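Side-chain contacts in arginase (Glaciozyma antarctica, PDB 5YNL), which probably hydrolyses L-arginine to L-ornithine and urea, as a cold-adapted member of the arginase family from a psychrophilic yeast: residues V130-D133 against V134-V138; C251-M254 against F255-D258. All blocks are in the same frame, centred on the assembly; numbering follows the deposited sequence.

Contact 1: residues V130-D133 against V134-V138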
ATOM      1  N   VAL A 130      12.581  12.214  -0.739  1.00 74.30           N
ATOM      2  CA  VAL A 130      11.978  11.212  -1.621  1.00 71.43           C
ATOM      3  C   VAL A 130      10.487  10.951  -1.339  1.00 69.39           C
ATOM      4  O   VAL A 130       9.679  10.845  -2.271  1.00 67.80           O
ATOM      5  CB  VAL A 130      12.780   9.880  -1.591  1.00 73.34           C
ATOM      6  CG1 VAL A 130      12.845   9.316  -0.181  1.00 74.98           C
ATOM      7  CG2 VAL A 130      12.178   8.867  -2.539  1.00 72.91           C
ATOM      8  N   THR A 131      10.120  10.858  -0.061  1.00 63.93           N
ATOM      9  CA  THR A 131       8.728  10.587   0.306  1.00 62.02           C
ATOM     10  C   THR A 131       7.828  11.762  -0.069  1.00 60.21           C
ATOM     11  O   THR A 131       6.660  11.566  -0.413  1.00 58.26           O
ATOM     12  CB  THR A 131       8.564  10.220   1.802  1.00 62.44           C
ATOM     13  OG1 THR A 131       9.187  11.213   2.621  1.00 62.60           O
ATOM     14  CG2 THR A 131       9.193   8.874   2.095  1.00 65.45           C
ATOM     15  N   LYS A 132       8.371  12.979  -0.011  1.00 69.85           N
ATOM     16  CA  LYS A 132       7.618  14.167  -0.408  1.00 71.60           C
ATOM     17  C   LYS A 132       7.435  14.127  -1.920  1.00 71.36           C
ATOM     18  O   LYS A 132       6.346  14.391  -2.429  1.00 70.84           O
ATOM     19  CB  LYS A 132       8.334  15.457   0.027  1.00 75.76           C
ATOM     20  CG  LYS A 132       7.563  16.764  -0.217  1.00 78.24           C
ATOM     21  CD  LYS A 132       8.504  17.973  -0.051  1.00 82.84           C
ATOM     22  CE  LYS A 132       7.782  19.322   0.027  1.00 85.85           C
ATOM     23  NZ  LYS A 132       8.715  20.410   0.473  1.00 90.47           N
ATOM     24  N   ASP A 133       8.507  13.781  -2.626  1.00 66.29           N
ATOM     25  CA  ASP A 133       8.466  13.584  -4.073  1.00 66.13           C
ATOM     26  C   ASP A 133       7.332  12.619  -4.441  1.00 62.68           C
ATOM     27  O   ASP A 133       6.483  12.926  -5.286  1.00 62.77           O
ATOM     28  CB  ASP A 133       9.844  13.090  -4.562  1.00 66.95           C
ATOM     29  CG  ASP A 133       9.771  12.273  -5.843  1.00 65.62           C
ATOM     30  OD1 ASP A 133       9.516  11.046  -5.762  1.00 62.79           O
ATOM     31  OD2 ASP A 133       9.998  12.851  -6.928  1.00 67.72           O
ATOM     32  N   VAL A 134       7.290  11.474  -3.767  1.00 59.14           N
ATOM     33  CA  VAL A 134       6.241  10.494  -4.009  1.00 56.26           C
ATOM     34  C   VAL A 134       4.865  11.048  -3.656  1.00 55.56           C
ATOM     35  O   VAL A 134       3.924  10.907  -4.436  1.00 54.69           O
ATOM     36  CB  VAL A 134       6.505   9.186  -3.244  1.00 57.67           C
ATOM     37  CG1 VAL A 134       5.306   8.240  -3.360  1.00 55.70           C
ATOM     38  CG2 VAL A 134       7.792   8.531  -3.756  1.00 60.43           C
ATOM     39  N   ALA A 135       4.754  11.678  -2.485  1.00 50.06           N
ATOM     40  CA  ALA A 135       3.488  12.250  -2.011  1.00 50.08           C
ATOM     41  C   ALA A 135       2.878  13.190  -3.041  1.00 51.92           C
ATOM     42  O   ALA A 135       1.655  13.241  -3.215  1.00 51.17           O
ATOM     43  CB  ALA A 135       3.702  12.990  -0.716  1.00 51.79           C
ATOM     44  N   ASP A 136       3.744  13.949  -3.709  1.00 64.73           N
ATOM     45  CA  ASP A 136       3.307  14.911  -4.705  1.00 67.09           C
ATOM     46  C   ASP A 136       2.840  14.211  -5.983  1.00 65.65           C
ATOM     47  O   ASP A 136       1.753  14.503  -6.496  1.00 65.87           O
ATOM     48  CB  ASP A 136       4.427  15.916  -5.020  1.00 70.79           C
ATOM     49  CG  ASP A 136       4.779  16.802  -3.831  1.00 73.00           C
ATOM     50  OD1 ASP A 136       3.856  17.220  -3.095  1.00 73.02           O
ATOM     51  OD2 ASP A 136       5.984  17.078  -3.638  1.00 74.92           O
ATOM     52  N   ARG A 137       3.652  13.282  -6.489  1.00 69.01           N
ATOM     53  CA  ARG A 137       3.355  12.615  -7.762  1.00 68.12           C
ATOM     54  C   ARG A 137       2.083  11.788  -7.636  1.00 65.27           C
ATOM     55  O   ARG A 137       1.265  11.728  -8.560  1.00 65.35           O
ATOM     56  CB  ARG A 137       4.527  11.732  -8.205  1.00 67.48           C
ATOM     57  CG  ARG A 137       5.844  12.477  -8.367  1.00 70.47           C
ATOM     58  CD  ARG A 137       7.044  11.543  -8.186  1.00 69.51           C
ATOM     59  NE  ARG A 137       7.156  10.533  -9.238  1.00 68.35           N
ATOM     60  CZ  ARG A 137       8.017   9.514  -9.213  1.00 67.40           C
ATOM     61  NH1 ARG A 137       8.051   8.636 -10.213  1.00 66.66           N
ATOM     62  NH2 ARG A 137       8.840   9.369  -8.184  1.00 67.45           N
ATOM     63  N   VAL A 138       1.922  11.167  -6.473  1.00 49.74           N
ATOM     64  CA  VAL A 138       0.744  10.372  -6.167  1.00 47.22           C
ATOM     65  C   VAL A 138      -0.502  11.255  -6.152  1.00 48.34           C
ATOM     66  O   VAL A 138      -1.529  10.891  -6.730  1.00 47.54           O
ATOM     67  CB  VAL A 138       0.925   9.620  -4.837  1.00 45.16           C
ATOM     68  CG1 VAL A 138      -0.398   9.097  -4.326  1.00 43.27           C
ATOM     69  CG2 VAL A 138       1.936   8.489  -5.013  1.00 43.81           C
TER

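Contact 2: residues C251-M254 against F255-D258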
ATOM      1  N   CYS A 251      -5.454  -5.688  13.829  1.00 39.51           N
ATOM      2  CA  CYS A 251      -4.354  -6.419  13.192  1.00 37.73           C
ATOM      3  C   CYS A 251      -4.753  -7.853  12.925  1.00 36.38           C
ATOM      4  O   CYS A 251      -5.239  -8.552  13.818  1.00 37.62           O
ATOM      5  CB  CYS A 251      -3.077  -6.384  14.047  1.00 39.41           C
ATOM      6  SG  CYS A 251      -2.427  -4.706  14.369  1.00 41.76           S
ATOM      7  N   PHE A 252      -4.567  -8.278  11.678  1.00 28.89           N
ATOM      8  CA  PHE A 252      -4.749  -9.683  11.317  1.00 29.84           C
ATOM      9  C   PHE A 252      -3.416 -10.284  10.976  1.00 30.33           C
ATOM     10  O   PHE A 252      -2.872 -10.051   9.899  1.00 29.16           O
ATOM     11  CB  PHE A 252      -5.721  -9.827  10.158  1.00 29.24           C
ATOM     12  CG  PHE A 252      -7.128  -9.497  10.540  1.00 30.25           C
ATOM     13  CD1 PHE A 252      -7.843 -10.349  11.387  1.00 33.29           C
ATOM     14  CD2 PHE A 252      -7.715  -8.310  10.127  1.00 28.80           C
ATOM     15  CE1 PHE A 252      -9.131 -10.038  11.772  1.00 34.61           C
ATOM     16  CE2 PHE A 252      -9.017  -7.996  10.503  1.00 30.22           C
ATOM     17  CZ  PHE A 252      -9.716  -8.859  11.329  1.00 33.00           C
ATOM     18  N   SER A 253      -2.863 -11.029  11.917  1.00 26.21           N
ATOM     19  CA  SER A 253      -1.557 -11.615  11.713  1.00 27.09           C
ATOM     20  C   SER A 253      -1.720 -12.966  11.031  1.00 27.80           C
ATOM     21  O   SER A 253      -2.845 -13.384  10.714  1.00 27.73           O
ATOM     22  CB  SER A 253      -0.845 -11.790  13.052  1.00 28.81           C
ATOM     23  OG  SER A 253      -1.371 -12.915  13.721  1.00 30.31           O
ATOM     24  N   MET A 254      -0.594 -13.647  10.829  1.00 24.54           N
ATOM     25  CA  MET A 254      -0.565 -14.946  10.154  1.00 25.13           C
ATOM     26  C   MET A 254      -1.305 -15.985  10.979  1.00 26.06           C
ATOM     27  O   MET A 254      -1.911 -16.906  10.423  1.00 26.29           O
ATOM     28  CB  MET A 254       0.882 -15.397   9.861  1.00 26.98           C
ATOM     29  CG  MET A 254       1.598 -14.562   8.811  1.00 27.71           C
ATOM     30  SD  MET A 254       0.634 -14.439   7.285  1.00 25.32           S
ATOM     31  CE  MET A 254       0.676 -16.164   6.776  1.00 26.73           C
ATOM     32  N   PHE A 255      -1.267 -15.816  12.298  1.00 26.18           N
ATOM     33  CA  PHE A 255      -2.059 -16.640  13.221  1.00 27.88           C
ATOM     34  C   PHE A 255      -3.545 -16.551  12.873  1.00 28.87           C
ATOM     35  O   PHE A 255      -4.205 -17.562  12.723  1.00 30.28           O
ATOM     36  CB  PHE A 255      -1.790 -16.190  14.663  1.00 28.89           C
ATOM     37  CG  PHE A 255      -2.710 -16.799  15.689  1.00 31.45           C
ATOM     38  CD1 PHE A 255      -2.429 -18.052  16.252  1.00 32.47           C
ATOM     39  CD2 PHE A 255      -3.827 -16.104  16.145  1.00 32.58           C
ATOM     40  CE1 PHE A 255      -3.259 -18.600  17.248  1.00 35.34           C
ATOM     41  CE2 PHE A 255      -4.659 -16.650  17.124  1.00 35.02           C
ATOM     42  CZ  PHE A 255      -4.374 -17.900  17.668  1.00 36.74           C
ATOM     43  N   HIS A 256      -4.049 -15.331  12.696  1.00 28.70           N
ATOM     44  CA  HIS A 256      -5.443 -15.106  12.301  1.00 29.75           C
ATOM     45  C   HIS A 256      -5.698 -15.570  10.872  1.00 28.96           C
ATOM     46  O   HIS A 256      -6.805 -16.046  10.559  1.00 31.58           O
ATOM     47  CB  HIS A 256      -5.813 -13.632  12.406  1.00 27.46           C
ATOM     48  CG  HIS A 256      -5.661 -13.070  13.783  1.00 27.90           C
ATOM     49  ND1 HIS A 256      -4.676 -12.162  14.110  1.00 26.67           N
ATOM     50  CD2 HIS A 256      -6.382 -13.284  14.913  1.00 29.79           C
ATOM     51  CE1 HIS A 256      -4.792 -11.840  15.396  1.00 27.84           C
ATOM     52  NE2 HIS A 256      -5.819 -12.503  15.898  1.00 29.50           N
ATOM     53  N   VAL A 257      -4.706 -15.430   9.986  1.00 23.37           N
ATOM     54  CA  VAL A 257      -4.964 -15.928   8.646  1.00 22.40           C
ATOM     55  C   VAL A 257      -5.101 -17.443   8.716  1.00 23.71           C
ATOM     56  O   VAL A 257      -6.048 -17.991   8.171  1.00 24.22           O
ATOM     57  CB  VAL A 257      -3.914 -15.520   7.627  1.00 20.36           C
ATOM     58  CG1 VAL A 257      -4.124 -16.315   6.340  1.00 19.83           C
ATOM     59  CG2 VAL A 257      -3.957 -13.973   7.387  1.00 18.59           C
ATOM     60  N   ASP A 258      -4.188 -18.114   9.411  1.00 31.68           N
ATOM     61  CA  ASP A 258      -4.290 -19.556   9.562  1.00 32.13           C
ATOM     62  C   ASP A 258      -5.620 -19.921  10.172  1.00 34.28           C
ATOM     63  O   ASP A 258      -6.345 -20.763   9.654  1.00 33.94           O
ATOM     64  CB  ASP A 258      -3.160 -20.096  10.445  1.00 32.18           C
ATOM     65  CG  ASP A 258      -1.785 -19.921   9.813  1.00 31.53           C
ATOM     66  OD1 ASP A 258      -1.672 -20.021   8.550  1.00 30.94           O
ATOM     67  OD2 ASP A 258      -0.825 -19.670  10.601  1.00 32.06           O
TER

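Contact 1: residues V130-D133 against V134-V138
Asp133 and Arg137, one turn apart on helix 124-142, are joined by an i to i+4 salt bridge on a helix that packs against the parallel sheet of the arginase alpha/beta fold. NH2 of Arg137 donates an N-H to OD1 of Asp133 at 3.0 Å, and the bond is fairly straight, with an N-H...O angle of 157°. The oxygen accepts through its syn lone pair and lies in the guanidinium plane, at its edge. The carboxylate, however, is turned 59° from that plane, and the pair is held by one N-H...O bond and not by a flat two-pronged one. With CG beside its backbone N, Arg137 lays CD 3.5 Å from Asp133 OD2; the bend at chi3 (66°) then swings NE and the guanidinium round so that NH2 meets OD1. Its other terminal nitrogen, NH1, is hydrogen-bonded to the backbone oxygen of Gly62 on strand 57-63, so the one guanidinium spans helix and sheet.

Behind this pair runs regular helical bonding: Val134 N to Val130 O, Ala135 N to Thr131 O, Asp136 N to Lys132 O, and Arg137 N to Asp133 O at 3.1 Å. Val130 and Val134 rest on Cys63 of strand 57-63, and the CG2 methyl of Val134 stands 3.3 Å from the carbonyl oxygen of Val130, while Val138 continues the buried side over Val61, Thr148 and Thr150. Thr131 turns its hydroxyl back to the carbonyls of Val127 and Ser128. On the exposed side Lys132 and Asp136 meet more loosely: the aliphatic CG of the lysine passes 3.8 Å from Asp136 OD2, whereas its NZ stays 6.0 Å from that oxygen, too far for a salt bridge.

Contact 2: residues C251-M254 against F255-D258
Strand 250-253 passes directly, without an intervening loop, into helix 254-273, and Ser253, at the N-cap position, and His256 meet at that junction. The first helical bonds start here: Val257 N reaches Ser253 O at 2.9 Å, with the donor in the carbonyl plane, and Asp258 N reaches Met254 O at 2.8 Å, nearly straight at 171°. The backbone N-H of Ser253 instead points to the imidazole of His256, whose ND1 accepts it at 3.1 Å, the donor lying almost in the ring plane. With CG beside its own backbone N (chi1 -60°), the histidine swings back along the chain toward the strand. There the edge of the Phe252 ring is directed at the face of the His256 imidazole, T-shaped, with centroids 5.9 Å apart and planes at 87°; Phe252 CD1 lies 4.0 Å from His256 CB. An alanine in place of His256 would probably leave the Ser253 amide without this acceptor and the edge of Phe252 without its aromatic partner. Ser253 OG sits 3.4 Å from CB of Phe255. Further into the fold, Phe252 packs on Val265, Met268 and Ala269 of helix 254-273 and touches Val229 of strand 228-233, while Cys251 and Ser253 rest on Leu233; backbone bonds from Phe252 to Tyr230 and Gly232 tie this outermost strand to strand 228-233.

How the contacts relate
Following the chain from the N terminus, contact 1 comes first, within helix 124-142, and is complete well before contact 2 begins at the junction of strand 250-253 and helix 254-273. Both are local and close no long loop; they stand in series, neither nesting nor crossing. Their centres are about 31 Å apart, on opposite sides of the chain's centre, and their nearest atoms remain about 22 Å from each other. Contact 1 links successive turns of one helix beside strands 57-63 and 147-152, whereas contact 2 joins the edge strand at the far end of the same parallel sheet to its following helix.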